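Mirolysin (Tannerella forsythia, PDB 7OD0) is a zinc metalloprotease of the pappalysin family of metzincins that probably hydrolyses peptide bonds in protein substrates. Local coordinates at residues 94-99 against 137-142; 145-150 against 166-171; 176-181 against 228-233. All blocks are in the same frame, centred on the assembly; numbering follows the deposited sequence.

Contact 1 of 3, residues 94-99 against 137-142; sequences EMDNVK and QTKPNT
Lys99 and Thr142 bring the two segments closest, their CA atoms 6.2 Å apart, where the short 3-10 segment 97-99 meets the loop before strand 145-148. Lys99 carries most of the polar contact. Its side chain runs extended beyond CG, alongside Thr142, with CD 3.9 Å from Thr142 CB. Its ammonium end reaches the backbone: NZ donates to Thr142 O at 2.8 Å. The bond lies in the carbonyl plane, on a lone pair, with a C=O...donor angle of 141°. The same NZ makes a salt bridge to Asp96 OD1 at 2.9 Å. It meets that oxygen from above the carboxylate, 40° out of its plane. Tyr129 OH also bonds to OD1, which gives this oxygen a second partner. The other oxygen, Asp96 OD2, rests on Thr142 CB at 3.5 Å, and the two side chains cross at about a right angle. With chi1 at 57°, Thr142 turns its methyl group toward Asp96, while OG1 bonds to Gln131 OE1. Lys139 NZ stands 4.0 Å from Asp96 OD2. That is beyond a salt bridge, though the opposite charges probably attract. A water also bridges the two backbones, donating to Lys99 O (2.7 Å) and Asn141 O (2.6 Å). Val98 and Lys99 also touch Trp118 and Val146 on the sheet. A buried lysine bridges a carboxylate of its own loop and a backbone carbonyl of the other, and so joins the loop between strands 81-85 and 115-120 to the loop between strands 128-130 and 145-148. This is loop packing beside the mixed sheet, away from the zinc.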
# COMPACT_ATOMS: atom_id res chain seq x y z
N GLU A 94 -15.21 4.43 -8.23
CA GLU A 94 -15.81 3.97 -9.52
C GLU A 94 -15.40 4.92 -10.64
O GLU A 94 -15.19 4.44 -11.75
CB GLU A 94 -17.33 3.86 -9.42
CG GLU A 94 -17.82 2.91 -8.34
CD GLU A 94 -17.61 3.39 -6.90
OE1 GLU A 94 -17.48 4.63 -6.67
OE2 GLU A 94 -17.55 2.52 -6.00
N MET A 95 -15.31 6.23 -10.37
CA MET A 95 -14.97 7.28 -11.37
C MET A 95 -13.45 7.43 -11.50
O MET A 95 -13.02 7.82 -12.60
CB MET A 95 -15.57 8.64 -10.99
CG MET A 95 -17.09 8.73 -11.14
SD MET A 95 -17.82 10.13 -10.20
CE MET A 95 -17.26 11.53 -11.16
N ASP A 96 -12.67 7.20 -10.44
CA ASP A 96 -11.19 7.41 -10.44
C ASP A 96 -10.90 8.90 -10.72
O ASP A 96 -9.83 9.22 -11.26
CB ASP A 96 -10.50 6.51 -11.47
CG ASP A 96 -9.75 5.33 -10.88
OD1 ASP A 96 -9.30 5.42 -9.70
OD2 ASP A 96 -9.61 4.31 -11.59
N ASN A 97 -11.84 9.77 -10.35
CA ASN A 97 -11.79 11.21 -10.70
C ASN A 97 -10.60 11.89 -10.01
O ASN A 97 -10.07 12.85 -10.56
CB ASN A 97 -13.13 11.92 -10.42
CG ASN A 97 -13.78 11.64 -9.08
OD1 ASN A 97 -13.56 10.61 -8.42
ND2 ASN A 97 -14.63 12.56 -8.67
N VAL A 98 -10.14 11.37 -8.87
CA VAL A 98 -8.96 11.96 -8.18
C VAL A 98 -7.72 11.85 -9.08
O VAL A 98 -6.78 12.62 -8.86
CB VAL A 98 -8.70 11.32 -6.80
CG1 VAL A 98 -8.07 9.94 -6.92
CG2 VAL A 98 -7.84 12.24 -5.94
N LYS A 99 -7.71 10.94 -10.07
CA LYS A 99 -6.50 10.64 -10.87
C LYS A 99 -6.47 11.46 -12.17
O LYS A 99 -5.55 11.24 -12.94
CB LYS A 99 -6.42 9.14 -11.14
CG LYS A 99 -6.44 8.29 -9.88
CD LYS A 99 -6.13 6.85 -10.09
CE LYS A 99 -6.39 6.01 -8.85
NZ LYS A 99 -6.60 4.59 -9.21
N GLN A 137 -2.13 -2.69 -18.55
CA GLN A 137 -2.21 -2.62 -20.03
C GLN A 137 -3.47 -1.83 -20.43
O GLN A 137 -3.34 -0.96 -21.31
CB GLN A 137 -2.19 -4.01 -20.68
CG GLN A 137 -0.83 -4.40 -21.27
CD GLN A 137 -0.14 -3.32 -22.08
OE1 GLN A 137 -0.62 -2.87 -23.13
NE2 GLN A 137 1.02 -2.90 -21.61
N THR A 138 -4.61 -2.09 -19.79
CA THR A 138 -5.89 -1.40 -20.13
C THR A 138 -6.03 -0.06 -19.40
O THR A 138 -6.73 0.81 -19.94
CB THR A 138 -7.12 -2.31 -19.94
OG1 THR A 138 -7.19 -2.79 -18.60
CG2 THR A 138 -7.11 -3.50 -20.87
N LYS A 139 -5.43 0.13 -18.22
CA LYS A 139 -5.72 1.34 -17.41
C LYS A 139 -4.41 1.97 -16.93
O LYS A 139 -4.19 2.10 -15.73
CB LYS A 139 -6.66 0.96 -16.27
CG LYS A 139 -7.93 0.25 -16.69
CD LYS A 139 -8.85 -0.03 -15.54
CE LYS A 139 -9.57 1.20 -15.05
NZ LYS A 139 -10.23 0.95 -13.75
N PRO A 140 -3.52 2.39 -17.86
CA PRO A 140 -2.19 2.89 -17.48
C PRO A 140 -2.27 4.17 -16.62
O PRO A 140 -1.44 4.35 -15.76
CB PRO A 140 -1.50 3.15 -18.84
CG PRO A 140 -2.65 3.35 -19.80
CD PRO A 140 -3.73 2.40 -19.32
N ASN A 141 -3.28 5.02 -16.85
CA ASN A 141 -3.34 6.37 -16.24
C ASN A 141 -3.81 6.27 -14.79
O ASN A 141 -3.60 7.27 -14.04
CB ASN A 141 -4.23 7.33 -17.04
CG ASN A 141 -3.62 7.65 -18.40
OD1 ASN A 141 -2.41 7.57 -18.59
ND2 ASN A 141 -4.47 7.95 -19.36
N THR A 142 -4.46 5.16 -14.41
CA THR A 142 -5.08 5.00 -13.08
C THR A 142 -4.30 3.97 -12.23
O THR A 142 -4.75 3.69 -11.10
CB THR A 142 -6.57 4.67 -13.24
OG1 THR A 142 -6.69 3.49 -14.04
CG2 THR A 142 -7.35 5.82 -13.84
O HOH W 1 -3.91 9.77 -14.54

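Contact 2 of 3, residues 145-150 against 166-171; sequences VVIHYK and RTATHE. With ZN (zinc ion), chain J; V7Q (2,1,3-benzothiadiazol-4-ylmethanamine), chain G.
His170 NE2 binds the zinc ion at 2.0 Å, one residue before Glu171, which packs against Val145 of the strand. His174 and His180 also bind this zinc, and His170 ND1 is hydrogen-bonded to Tyr229 O. The imidazole is thus held at both nitrogens. The benzothiadiazole compound lies over one face of the ring, its C3 3.4 Å above the plane and toward the rim. It also reaches Glu171, whose OE2 is 3.4 Å from C4. These residues fit the HExxH pattern, in which the glutamate is probably the general base.

Across the contact there are no hydrogen bonds; aliphatic carbons pack on the helix. Val145 CG1 presses on Glu171 CB at 3.5 Å, and CG2 comes to Glu171 O. The Glu171 chain bends at chi2 (-47°), which carries its carboxylate away from the strand. Ile147 CD1 touches three helix residues. It lies 3.6 Å from Ala168 CA, 3.8 Å from Thr167 CG2 and 3.8 Å from Glu171 CG.

Strand and helix run nearly antiparallel, at 159°, with their axes 8.7 Å apart. Strand 145-148 lies between strand 115-120, parallel to it, and strand 128-130, antiparallel. Val145 and Ile147 lie on the face of the sheet that packs on helix 166-175. Helix 27-40 touches the same helix through Ala168 and Thr169.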
# COMPACT_ATOMS: atom_id res chain seq x y z
N VAL A 145 -2.25 4.13 -6.18
CA VAL A 145 -2.85 3.91 -4.84
C VAL A 145 -3.54 5.21 -4.42
O VAL A 145 -2.95 6.30 -4.62
CB VAL A 145 -1.77 3.42 -3.86
CG1 VAL A 145 -2.14 3.62 -2.39
CG2 VAL A 145 -1.40 1.97 -4.13
N VAL A 146 -4.76 5.08 -3.90
CA VAL A 146 -5.51 6.21 -3.30
C VAL A 146 -5.70 5.95 -1.80
O VAL A 146 -6.13 4.85 -1.45
CB VAL A 146 -6.85 6.41 -4.02
CG1 VAL A 146 -7.55 7.65 -3.54
CG2 VAL A 146 -6.67 6.44 -5.53
N ILE A 147 -5.44 6.95 -0.97
CA ILE A 147 -5.58 6.85 0.51
C ILE A 147 -6.46 7.99 1.03
O ILE A 147 -6.24 9.16 0.65
CB ILE A 147 -4.21 6.88 1.19
CG1 ILE A 147 -3.26 5.84 0.56
CG2 ILE A 147 -4.39 6.69 2.70
CD1 ILE A 147 -3.67 4.41 0.83
N HIS A 148 -7.41 7.65 1.90
CA HIS A 148 -8.25 8.64 2.62
C HIS A 148 -7.33 9.56 3.44
O HIS A 148 -6.41 9.04 4.08
CB HIS A 148 -9.32 7.95 3.45
CG HIS A 148 -10.40 8.87 3.91
ND1 HIS A 148 -10.14 9.95 4.72
CD2 HIS A 148 -11.73 8.88 3.65
CE1 HIS A 148 -11.27 10.59 4.98
NE2 HIS A 148 -12.26 9.95 4.32
N TYR A 149 -7.55 10.87 3.41
CA TYR A 149 -6.63 11.86 4.03
C TYR A 149 -6.59 11.66 5.56
O TYR A 149 -5.56 11.93 6.14
CB TYR A 149 -6.99 13.29 3.61
CG TYR A 149 -8.14 13.89 4.37
CD1 TYR A 149 -9.44 13.70 3.95
CD2 TYR A 149 -7.91 14.60 5.53
CE1 TYR A 149 -10.50 14.23 4.66
CE2 TYR A 149 -8.97 15.13 6.26
CZ TYR A 149 -10.27 14.96 5.80
OH TYR A 149 -11.30 15.48 6.53
N LYS A 150 -7.66 11.17 6.17
CA LYS A 150 -7.72 10.89 7.64
C LYS A 150 -6.93 9.62 7.99
O LYS A 150 -6.80 9.34 9.18
CB LYS A 150 -9.16 10.71 8.12
CG LYS A 150 -10.03 11.95 8.04
CD LYS A 150 -11.46 11.72 8.50
CE LYS A 150 -12.26 13.01 8.55
NZ LYS A 150 -13.67 12.76 8.91
N ARG A 166 -0.99 2.01 7.77
CA ARG A 166 -1.08 0.62 7.23
C ARG A 166 -2.08 0.55 6.08
O ARG A 166 -2.05 -0.45 5.36
CB ARG A 166 -1.39 -0.41 8.33
CG ARG A 166 -0.15 -1.11 8.87
CD ARG A 166 0.84 -0.16 9.52
NE ARG A 166 2.12 -0.82 9.85
CZ ARG A 166 2.42 -1.43 11.00
NH1 ARG A 166 1.54 -1.51 11.98
NH2 ARG A 166 3.60 -2.01 11.14
N THR A 167 -2.97 1.54 5.91
CA THR A 167 -3.84 1.58 4.71
C THR A 167 -2.95 1.57 3.47
O THR A 167 -3.20 0.74 2.56
CB THR A 167 -4.80 2.78 4.71
OG1 THR A 167 -5.51 2.73 5.94
CG2 THR A 167 -5.76 2.75 3.55
N ALA A 168 -1.93 2.44 3.45
CA ALA A 168 -0.99 2.58 2.31
C ALA A 168 -0.18 1.29 2.16
O ALA A 168 -0.00 0.85 1.02
CB ALA A 168 -0.10 3.77 2.53
N THR A 169 0.30 0.68 3.26
CA THR A 169 1.04 -0.61 3.22
C THR A 169 0.17 -1.66 2.51
O THR A 169 0.66 -2.32 1.58
CB THR A 169 1.44 -1.09 4.62
OG1 THR A 169 2.29 -0.10 5.19
CG2 THR A 169 2.13 -2.45 4.60
N HIS A 170 -1.09 -1.80 2.93
CA HIS A 170 -2.07 -2.76 2.37
C HIS A 170 -2.28 -2.48 0.87
O HIS A 170 -2.23 -3.43 0.07
CB HIS A 170 -3.35 -2.69 3.23
CG HIS A 170 -4.53 -3.48 2.76
ND1 HIS A 170 -4.97 -4.61 3.44
CD2 HIS A 170 -5.41 -3.27 1.76
CE1 HIS A 170 -6.04 -5.10 2.84
NE2 HIS A 170 -6.35 -4.27 1.82
N GLU A 171 -2.52 -1.22 0.50
CA GLU A 171 -2.78 -0.80 -0.90
C GLU A 171 -1.53 -1.00 -1.76
O GLU A 171 -1.64 -1.44 -2.92
CB GLU A 171 -3.25 0.65 -0.98
CG GLU A 171 -4.60 0.92 -0.32
CD GLU A 171 -5.75 -0.03 -0.64
OE1 GLU A 171 -5.69 -0.74 -1.68
OE2 GLU A 171 -6.73 -0.02 0.16
ZN ZN J . -7.54 -4.80 0.27
N1 V7Q G . -6.31 -2.63 7.46
C1 V7Q G . -5.99 -2.33 6.05
C2 V7Q G . -7.16 -1.87 5.21
C3 V7Q G . -6.95 -1.24 3.98
C4 V7Q G . -8.00 -0.83 3.17
C5 V7Q G . -9.30 -1.01 3.54
C6 V7Q G . -9.55 -1.64 4.78
N2 V7Q G . -10.76 -1.89 5.33
S1 V7Q G . -10.46 -2.40 6.83
N3 V7Q G . -8.86 -2.62 6.77
C7 V7Q G . -8.46 -2.06 5.61

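Contact 3 of 3, residues 176-181 against 228-233; sequences LDLRHI and NYMDYT. With ZN (zinc ion), chain J; V7Q (2,1,3-benzothiadiazol-4-ylmethanamine), chain G; ACT (acetate ion), chain I; EDO (1,2-ethanediol), chain H.
Van der Waals packing comes in two patches. In the first, Met230 CG meets Leu178 CD1 at 4.0 Å, and the two side chains cross at about a right angle. Bends at chi2 and chi3 curl the Met230 thioether back, so that CE lies near Leu178 O. In the second, Ile181 sends CD1 over Asn228 CB at 3.6 Å, while its CG2 lies against the carboxylate group of Asp231.

The backbones meet at Met230 O. Ile181 N gives it a weak hydrogen bond of 3.4 Å, and His180 CA makes a CA-H...O contact. A type I turn runs from Asn228 to Asp231. Within it Asn228 OD1 accepts from Met230 N, an Asx turn, and its ND2 bonds to Gln245. The turn fits the Met-turn of metzincins, the methionine-bearing turn beneath the zinc site.

Metal and aromatic contacts involve His180 and Tyr232. His180 NE2 binds zinc at 2.1 Å, and its ND1 bonds to Asp184. The His180 and Tyr232 rings sit obliquely, planes at 64° and centroids 4.9 Å apart. An acetate, probably from the crystallisation liquor, also binds zinc. Tyr232 OH donates to its O atom at 2.7 Å, consistent with a tyrosine near the metal as in astacins and serralysins.

Ligand packing uses a face of Tyr232: the compound's N2 lies 3.6 Å above the ring, toward its rim. Its amine N1 is 2.9 Å from Thr233 O.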
# COMPACT_ATOMS: atom_id res chain seq x y z
N LEU A 176 1.30 -4.25 -5.75
CA LEU A 176 2.37 -5.25 -6.04
C LEU A 176 1.78 -6.67 -6.04
O LEU A 176 2.53 -7.61 -5.73
CB LEU A 176 3.51 -5.08 -5.04
CG LEU A 176 4.24 -3.73 -5.09
CD1 LEU A 176 5.35 -3.66 -4.07
CD2 LEU A 176 4.78 -3.47 -6.49
N ASP A 177 0.49 -6.80 -6.36
CA ASP A 177 -0.17 -8.05 -6.82
C ASP A 177 -0.54 -8.99 -5.65
O ASP A 177 -0.87 -10.17 -5.94
CB ASP A 177 0.71 -8.81 -7.82
CG ASP A 177 -0.11 -9.78 -8.65
OD1 ASP A 177 -1.29 -9.45 -8.94
OD2 ASP A 177 0.42 -10.90 -8.91
N LEU A 178 -0.53 -8.53 -4.41
CA LEU A 178 -0.99 -9.37 -3.26
C LEU A 178 -2.51 -9.35 -3.17
O LEU A 178 -3.10 -8.24 -3.28
CB LEU A 178 -0.39 -8.86 -1.96
CG LEU A 178 1.13 -8.97 -1.85
CD1 LEU A 178 1.57 -8.68 -0.43
CD2 LEU A 178 1.62 -10.34 -2.30
N ARG A 179 -3.10 -10.52 -2.91
CA ARG A 179 -4.56 -10.67 -2.68
C ARG A 179 -4.84 -10.70 -1.17
O ARG A 179 -3.94 -11.05 -0.39
CB ARG A 179 -5.08 -11.93 -3.37
CG ARG A 179 -4.87 -11.96 -4.88
CD ARG A 179 -5.21 -10.66 -5.60
NE ARG A 179 -5.96 -10.72 -6.87
CZ ARG A 179 -5.48 -10.43 -8.09
NH1 ARG A 179 -4.21 -10.09 -8.27
NH2 ARG A 179 -6.29 -10.48 -9.13
N HIS A 180 -6.06 -10.35 -0.80
CA HIS A 180 -6.61 -10.56 0.57
C HIS A 180 -6.27 -11.98 1.04
O HIS A 180 -6.52 -12.96 0.29
CB HIS A 180 -8.12 -10.30 0.61
CG HIS A 180 -8.45 -8.87 0.38
ND1 HIS A 180 -9.57 -8.47 -0.29
CD2 HIS A 180 -7.82 -7.74 0.78
CE1 HIS A 180 -9.63 -7.16 -0.31
NE2 HIS A 180 -8.57 -6.68 0.34
N ILE A 181 -5.74 -12.06 2.26
CA ILE A 181 -5.18 -13.31 2.84
C ILE A 181 -6.28 -14.38 2.93
O ILE A 181 -5.91 -15.56 2.89
CB ILE A 181 -4.54 -13.02 4.21
CG1 ILE A 181 -3.77 -14.24 4.74
CG2 ILE A 181 -5.57 -12.53 5.22
CD1 ILE A 181 -2.87 -13.91 5.89
N ASN A 228 -1.30 -10.08 9.42
CA ASN A 228 -0.80 -9.85 8.04
C ASN A 228 -1.37 -8.52 7.51
O ASN A 228 -2.59 -8.29 7.68
CB ASN A 228 -1.20 -11.00 7.10
CG ASN A 228 -0.39 -10.99 5.83
OD1 ASN A 228 -0.73 -10.31 4.87
ND2 ASN A 228 0.71 -11.71 5.83
N TYR A 229 -0.56 -7.72 6.81
CA TYR A 229 -0.97 -6.42 6.24
C TYR A 229 -2.18 -6.56 5.32
O TYR A 229 -2.93 -5.58 5.20
CB TYR A 229 0.18 -5.74 5.50
CG TYR A 229 1.33 -5.41 6.40
CD1 TYR A 229 1.13 -4.64 7.53
CD2 TYR A 229 2.60 -5.89 6.14
CE1 TYR A 229 2.18 -4.32 8.37
CE2 TYR A 229 3.66 -5.60 6.98
CZ TYR A 229 3.44 -4.83 8.11
OH TYR A 229 4.46 -4.53 8.96
N MET A 230 -2.37 -7.73 4.70
CA MET A 230 -3.41 -7.96 3.67
C MET A 230 -4.71 -8.49 4.32
O MET A 230 -5.57 -8.98 3.59
CB MET A 230 -2.89 -8.93 2.61
CG MET A 230 -1.64 -8.45 1.94
SD MET A 230 -1.67 -6.70 1.44
CE MET A 230 -3.04 -6.71 0.29
N ASP A 231 -4.86 -8.38 5.64
CA ASP A 231 -6.17 -8.60 6.30
C ASP A 231 -6.84 -7.23 6.48
O ASP A 231 -6.30 -6.22 5.96
CB ASP A 231 -6.02 -9.41 7.59
CG ASP A 231 -7.26 -10.24 7.89
OD1 ASP A 231 -8.34 -9.90 7.36
OD2 ASP A 231 -7.15 -11.19 8.69
N TYR A 232 -7.98 -7.19 7.15
CA TYR A 232 -8.74 -5.92 7.33
C TYR A 232 -8.68 -5.46 8.80
O TYR A 232 -9.57 -4.72 9.26
CB TYR A 232 -10.16 -6.14 6.84
CG TYR A 232 -10.43 -5.88 5.38
CD1 TYR A 232 -9.54 -5.18 4.57
CD2 TYR A 232 -11.66 -6.23 4.85
CE1 TYR A 232 -9.86 -4.88 3.26
CE2 TYR A 232 -11.97 -5.98 3.52
CZ TYR A 232 -11.08 -5.29 2.73
OH TYR A 232 -11.41 -5.00 1.44
N THR A 233 -7.63 -5.85 9.52
CA THR A 233 -7.52 -5.56 10.97
C THR A 233 -7.03 -4.12 11.18
O THR A 233 -6.60 -3.49 10.23
CB THR A 233 -6.63 -6.59 11.67
OG1 THR A 233 -5.45 -6.76 10.89
CG2 THR A 233 -7.31 -7.94 11.82
ZN ZN J . -7.54 -4.80 0.27
N1 V7Q G . -6.31 -2.63 7.46
C1 V7Q G . -5.99 -2.33 6.05
C2 V7Q G . -7.16 -1.87 5.21
C3 V7Q G . -6.95 -1.24 3.98
C4 V7Q G . -8.00 -0.83 3.17
C5 V7Q G . -9.30 -1.01 3.54
C6 V7Q G . -9.55 -1.64 4.78
N2 V7Q G . -10.76 -1.89 5.33
S1 V7Q G . -10.46 -2.40 6.83
N3 V7Q G . -8.86 -2.62 6.77
C7 V7Q G . -8.46 -2.06 5.61
C ACT I . -9.11 -2.88 -0.69
O ACT I . -9.39 -3.88 -0.01
OXT ACT I . -8.31 -2.03 -0.31
CH3 ACT I . -9.74 -2.73 -2.08
C1 EDO H . 7.38 -7.45 8.01
O1 EDO H . 7.34 -8.60 7.25
C2 EDO H . 7.25 -6.21 7.32
O2 EDO H . 7.17 -5.18 8.26

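Overall arrangement
Contacts 2 and 3 meet at the zinc, probably catalytic, and their centres are 13 Å apart. Contact 2 supplies His170 and contact 3 supplies His180. His170 O also packs on Met230 CE at 3.4 Å, which places the helix against the probable Met-turn. The benzothiadiazole compound lies between the helix of contact 2 and residues 231-233 of contact 3, probably in the S1' pocket. Contact 1 is remote: its centre is 22 Å from that of contact 3, and the Lys99 side chain is about 13 Å from zinc. It touches contact 2 directly, Lys99 CE lying 3.4 Å from Val146 CG2 of strand 145-148. The three follow one another along the chain.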